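Local atomic coordinates of type I site-specific restriction-modification system, R (Restriction) subunit (Vibrio vulnificus, PDB entry 3H1T), a protein that probably acts as the ATP-hydrolysing, DNA-translocating motor of a type I restriction enzyme, this chain being a fragment of its HsdR subunit with two helicase-like domains. Residues 308-312 and 345-349; 340-344 and 567-571. One frame throughout, in Å; residues are numbered along the deposited sequence.

Contact 1 of 2, residues 308-312 and 345-349; sequences IDECH and DNRDT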
loop_
_atom_site.group_PDB
_atom_site.type_symbol
_atom_site.label_atom_id
_atom_site.label_comp_id
_atom_site.label_asym_id
_atom_site.label_seq_id
_atom_site.Cartn_x
_atom_site.Cartn_y
_atom_site.Cartn_z
ATOM N N ILE A 308 0.727 8.527 -12.628
ATOM C CA ILE A 308 2.058 8.663 -12.045
ATOM C C ILE A 308 2.307 7.710 -10.882
ATOM O O ILE A 308 1.554 7.694 -9.906
ATOM C CB ILE A 308 2.285 10.102 -11.566
ATOM C CG1 ILE A 308 2.019 11.057 -12.732
ATOM C CG2 ILE A 308 3.706 10.254 -11.003
ATOM C CD1 ILE A 308 1.989 12.489 -12.344
ATOM N N ASP A 309 3.380 6.932 -10.999
ATOM C CA ASP A 309 3.772 5.949 -9.994
ATOM C C ASP A 309 3.936 6.573 -8.608
ATOM O O ASP A 309 3.402 6.050 -7.634
ATOM C CB ASP A 309 5.081 5.283 -10.423
ATOM C CG ASP A 309 5.343 3.963 -9.704
ATOM O OD1 ASP A 309 4.654 2.969 -10.031
ATOM O OD2 ASP A 309 6.239 3.916 -8.822
ATOM N N GLU A 310 4.695 7.666 -8.519
ATOM C CA GLU A 310 4.923 8.392 -7.257
ATOM C C GLU A 310 5.033 9.880 -7.546
ATOM O O GLU A 310 5.918 10.315 -8.284
ATOM C CB GLU A 310 6.207 7.928 -6.552
ATOM C CG GLU A 310 6.642 8.817 -5.356
ATOM C CD GLU A 310 5.612 8.887 -4.221
ATOM O OE1 GLU A 310 5.285 7.835 -3.625
ATOM O OE2 GLU A 310 5.134 9.998 -3.916
ATOM N N CYS A 311 4.143 10.652 -6.928
ATOM C CA CYS A 311 4.084 12.096 -7.119
ATOM C C CYS A 311 5.105 12.919 -6.336
ATOM O O CYS A 311 5.360 14.072 -6.671
ATOM C CB CYS A 311 2.677 12.580 -6.795
ATOM S SG CYS A 311 1.421 11.791 -7.820
ATOM N N HIS A 312 5.694 12.345 -5.296
ATOM C CA HIS A 312 6.678 13.096 -4.531
ATOM C C HIS A 312 8.085 12.522 -4.717
ATOM O O HIS A 312 8.702 12.687 -5.775
ATOM C CB HIS A 312 6.303 13.102 -3.051
ATOM C CG HIS A 312 7.146 14.021 -2.220
ATOM N ND1 HIS A 312 6.881 15.369 -2.093
ATOM C CD2 HIS A 312 8.261 13.787 -1.491
ATOM C CE1 HIS A 312 7.797 15.923 -1.318
ATOM N NE2 HIS A 312 8.646 14.985 -0.940
ATOM N N ASP A 345 6.858 17.801 4.357
ATOM C CA ASP A 345 7.658 17.887 3.131
ATOM C C ASP A 345 6.797 17.630 1.890
ATOM O O ASP A 345 7.190 17.911 0.758
ATOM C CB ASP A 345 8.785 16.841 3.230
ATOM C CG ASP A 345 8.252 15.399 3.253
ATOM O OD1 ASP A 345 7.143 15.175 3.795
ATOM O OD2 ASP A 345 8.949 14.493 2.743
ATOM N N ASN A 346 5.591 17.147 2.149
ATOM C CA ASN A 346 4.587 16.723 1.170
ATOM C C ASN A 346 3.573 17.673 0.514
ATOM O O ASN A 346 3.028 17.347 -0.554
ATOM C CB ASN A 346 3.788 15.581 1.820
ATOM C CG ASN A 346 4.068 14.249 1.177
ATOM O OD1 ASN A 346 5.036 14.113 0.417
ATOM N ND2 ASN A 346 3.246 13.251 1.480
ATOM N N ARG A 347 3.276 18.802 1.147
ATOM C CA ARG A 347 2.256 19.747 0.664
ATOM C C ARG A 347 2.060 20.080 -0.828
ATOM O O ARG A 347 0.904 20.092 -1.302
ATOM C CB ARG A 347 2.387 21.013 1.472
ATOM C CG ARG A 347 2.521 20.681 2.947
ATOM C CD ARG A 347 1.868 21.723 3.789
ATOM N NE ARG A 347 2.465 21.789 5.119
ATOM C CZ ARG A 347 2.108 21.037 6.161
ATOM N NH1 ARG A 347 1.140 20.126 6.055
ATOM N NH2 ARG A 347 2.705 21.225 7.330
ATOM N N ASP A 348 3.136 20.340 -1.575
ATOM C CA ASP A 348 2.936 20.667 -2.994
ATOM C C ASP A 348 2.225 19.559 -3.774
ATOM O O ASP A 348 1.490 19.829 -4.739
ATOM C CB ASP A 348 4.260 21.021 -3.672
ATOM C CG ASP A 348 4.777 22.392 -3.255
ATOM O OD1 ASP A 348 4.018 23.134 -2.582
ATOM O OD2 ASP A 348 5.933 22.729 -3.616
ATOM N N THR A 349 2.434 18.316 -3.368
ATOM C CA THR A 349 1.775 17.218 -4.039
ATOM C C THR A 349 0.283 17.259 -3.795
ATOM O O THR A 349 -0.501 17.093 -4.725
ATOM C CB THR A 349 2.322 15.876 -3.560
ATOM O OG1 THR A 349 3.593 15.666 -4.176
ATOM C CG2 THR A 349 1.378 14.739 -3.949
#

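Contact 2 of 2, residues 340-344 and 567-571; sequences TPLRE and DPDFD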
loop_
_atom_site.group_PDB
_atom_site.type_symbol
_atom_site.label_atom_id
_atom_site.label_comp_id
_atom_site.label_asym_id
_atom_site.label_seq_id
_atom_site.Cartn_x
_atom_site.Cartn_y
_atom_site.Cartn_z
ATOM N N THR A 340 3.109 8.309 0.752
ATOM C CA THR A 340 3.133 8.989 2.036
ATOM C C THR A 340 1.964 9.971 2.104
ATOM O O THR A 340 1.602 10.575 1.097
ATOM C CB THR A 340 4.490 9.717 2.231
ATOM O OG1 THR A 340 4.591 10.802 1.313
ATOM C CG2 THR A 340 5.644 8.762 1.925
ATOM N N PRO A 341 1.343 10.123 3.290
ATOM C CA PRO A 341 0.207 11.035 3.454
ATOM C C PRO A 341 0.660 12.488 3.563
ATOM O O PRO A 341 1.848 12.765 3.644
ATOM C CB PRO A 341 -0.430 10.539 4.736
ATOM C CG PRO A 341 0.769 10.223 5.564
ATOM C CD PRO A 341 1.656 9.458 4.569
ATOM N N LEU A 342 -0.291 13.417 3.555
ATOM C CA LEU A 342 0.024 14.838 3.649
ATOM C C LEU A 342 0.747 15.136 4.954
ATOM O O LEU A 342 0.172 14.997 6.031
ATOM C CB LEU A 342 -1.249 15.684 3.607
ATOM C CG LEU A 342 -1.107 17.143 3.141
ATOM C CD1 LEU A 342 -2.325 17.911 3.588
ATOM C CD2 LEU A 342 0.148 17.790 3.719
ATOM N N ARG A 343 2.004 15.557 4.847
ATOM C CA ARG A 343 2.812 15.892 6.016
ATOM C C ARG A 343 3.588 17.182 5.712
ATOM O O ARG A 343 3.176 17.951 4.844
ATOM C CB ARG A 343 3.749 14.730 6.364
ATOM C CG ARG A 343 3.021 13.434 6.800
ATOM C CD ARG A 343 2.262 13.646 8.110
ATOM N NE ARG A 343 1.688 12.429 8.684
ATOM C CZ ARG A 343 0.423 12.043 8.516
ATOM N NH1 ARG A 343 -0.413 12.776 7.790
ATOM N NH2 ARG A 343 -0.009 10.919 9.073
ATOM N N GLU A 344 4.708 17.431 6.377
ATOM C CA GLU A 344 5.451 18.674 6.155
ATOM C C GLU A 344 6.244 18.863 4.866
ATOM O O GLU A 344 6.307 19.983 4.336
ATOM C CB GLU A 344 6.374 18.935 7.335
ATOM C CG GLU A 344 5.625 19.189 8.625
ATOM C CD GLU A 344 6.517 19.711 9.723
ATOM O OE1 GLU A 344 7.490 19.013 10.092
ATOM O OE2 GLU A 344 6.236 20.828 10.210
ATOM N N ASP A 567 4.590 8.559 13.607
ATOM C CA ASP A 567 3.331 8.878 12.938
ATOM C C ASP A 567 2.324 7.754 13.178
ATOM O O ASP A 567 2.160 6.869 12.346
ATOM C CB ASP A 567 3.601 9.027 11.439
ATOM C CG ASP A 567 2.419 9.575 10.683
ATOM O OD1 ASP A 567 1.323 9.630 11.272
ATOM O OD2 ASP A 567 2.583 9.943 9.498
ATOM N N PRO A 568 1.629 7.784 14.320
ATOM C CA PRO A 568 0.641 6.759 14.671
ATOM C C PRO A 568 -0.588 6.711 13.759
ATOM O O PRO A 568 -1.173 5.650 13.540
ATOM C CB PRO A 568 0.286 7.120 16.113
ATOM C CG PRO A 568 1.513 7.841 16.595
ATOM C CD PRO A 568 1.801 8.725 15.436
ATOM N N ASP A 569 -0.971 7.858 13.218
ATOM C CA ASP A 569 -2.135 7.913 12.344
ATOM C C ASP A 569 -1.934 7.081 11.090
ATOM O O ASP A 569 -2.807 6.314 10.713
ATOM C CB ASP A 569 -2.462 9.359 11.973
ATOM C CG ASP A 569 -2.989 10.152 13.152
ATOM O OD1 ASP A 569 -3.417 9.522 14.143
ATOM O OD2 ASP A 569 -2.993 11.400 13.103
ATOM N N PHE A 570 -0.781 7.218 10.451
ATOM C CA PHE A 570 -0.504 6.459 9.246
ATOM C C PHE A 570 0.171 5.117 9.536
ATOM O O PHE A 570 -0.088 4.124 8.842
ATOM C CB PHE A 570 0.377 7.272 8.289
ATOM C CG PHE A 570 0.426 6.717 6.895
ATOM C CD1 PHE A 570 -0.618 6.954 6.002
ATOM C CD2 PHE A 570 1.493 5.931 6.487
ATOM C CE1 PHE A 570 -0.595 6.418 4.733
ATOM C CE2 PHE A 570 1.521 5.389 5.208
ATOM C CZ PHE A 570 0.472 5.634 4.334
ATOM N N ASP A 571 1.016 5.071 10.564
ATOM C CA ASP A 571 1.734 3.838 10.880
ATOM C C ASP A 571 1.201 3.018 12.043
ATOM O O ASP A 571 1.532 1.842 12.150
ATOM C CB ASP A 571 3.214 4.116 11.181
ATOM C CG ASP A 571 3.801 5.202 10.311
ATOM O OD1 ASP A 571 3.378 5.327 9.130
ATOM O OD2 ASP A 571 4.698 5.925 10.810
#

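Contact 1 of 2, residues 308-312 and 345-349
H312 carries most of this contact, laying its imidazole against D345 and N346, while its neighbour C311 packs on T349. The ring contacts come from two directions. The amide oxygen OD1 of N346 stands over one face, offset toward the rim, with ring and amide planes 70° apart; although H312 ND1 and N346 OD1 are 3.4 Å apart, the angle is too poor for a hydrogen bond. Obliquely to the ring, H312 CE1 presses to 2.9 Å from the backbone O of D345, a tight carbon-oxygen approach. With CG anti to the backbone N (chi1 -171°), the histidine side chain reaches out to the turn that leads to T349, where T349 N donates to N346 O.

Residues D309 to H312 spell DECH, a DExH-type motif II (Walker B) as in some superfamily 2 helicases, and follow strand 305-308 of the parallel sheet of the first RecA-like domain. Across the two segments the apolar contact is C311 CB on T349 CG2, 3.8 Å apart; C311 and T349 also lean on L202 of strand 200-205. T349 OG1 lies near the plane of the imidazole, at its edge, 3.9 Å from H312 CB.

The polar ends are satisfied mainly by other partners. E310 OE2 accepts from H312 N at 2.8 Å through its anti lone pair, fixing the backbone just before the imidazole, and also bonds T338 OG1, while OE1 takes A339 N. D345 OD2 lies 3.7 Å from H312 NE2 and is hydrogen-bonded to S531 OG on helix 530-537, in the second helicase-like domain. N346 turns its ND2 to P341 O and to T340 OG1, which leaves OD1 facing the histidine ring.

Contact 2 of 2, residues 340-344 and 567-571
R343 reaches across to D567, its CB already directed toward the short helix 568-571. A bend at chi2 (-65°) folds the chain over before it straightens, and CD comes to 4.0 Å from D567 OD2. Beyond it, NE donates to the same OD2 at 2.8 Å, meeting it from above the carboxylate plane. At CZ, P341 CG lies 3.4 Å from the guanidinium plane, over the centre of the group, so the proline ring backs one face of the charged group. At the tip the two terminal nitrogens part: NH1 turns back to L342 O of its own loop at 2.9 Å, whereas NH2 goes forward to D567, giving bonds to OD1 at 2.9 Å and to OD2, each through the syn lone pair. The salt bridge is thus side-on, its two planes 48° apart, and OD2 accepts from both NE and NH2.

D567 is the N-cap of helix 568-571, its OD1 also taking a weak bond from F570 N. This helix precedes strand 576-582 of the second RecA-like domain, whereas P341 and R343 belong to the loop after strand 333-338 of the first, so the bridge joins the two domains. K534 of helix 530-537 adds a second positive partner to the buried carboxylate, which probably keeps D567 ionised.

NH2 also passes 3.8 Å from F570 CB. The phenylalanine ring itself takes P341: proline CD sits 3.6 Å from the F570 ring centroid, only 10° off its normal, in a CH-pi contact over the face.

In the fold
Contacts 1 and 2 lie with their centres about 13 Å apart, and their segments alternate along the chain. They share N346, whose ND2 is 2.6 Å from P341 O and 2.8 Å from T340 OG1, so one amide braces both. R347 NH1 also packs on L342 CD2 at 3.4 Å. Both contacts border helix 530-537: S531 meets D345 of contact 1 and, weakly, T340 of contact 2, while K534 meets D567 and D571. The QxxGRGxR sequence resembling motif VI begins in that helix. Contact 1, at motif II, lies within the first domain and borders the second; contact 2, from the end of the TAT motif (motif III) and the loop that follows, spans both, consistent with ATP-dependent interdomain coupling in superfamily 2 motors.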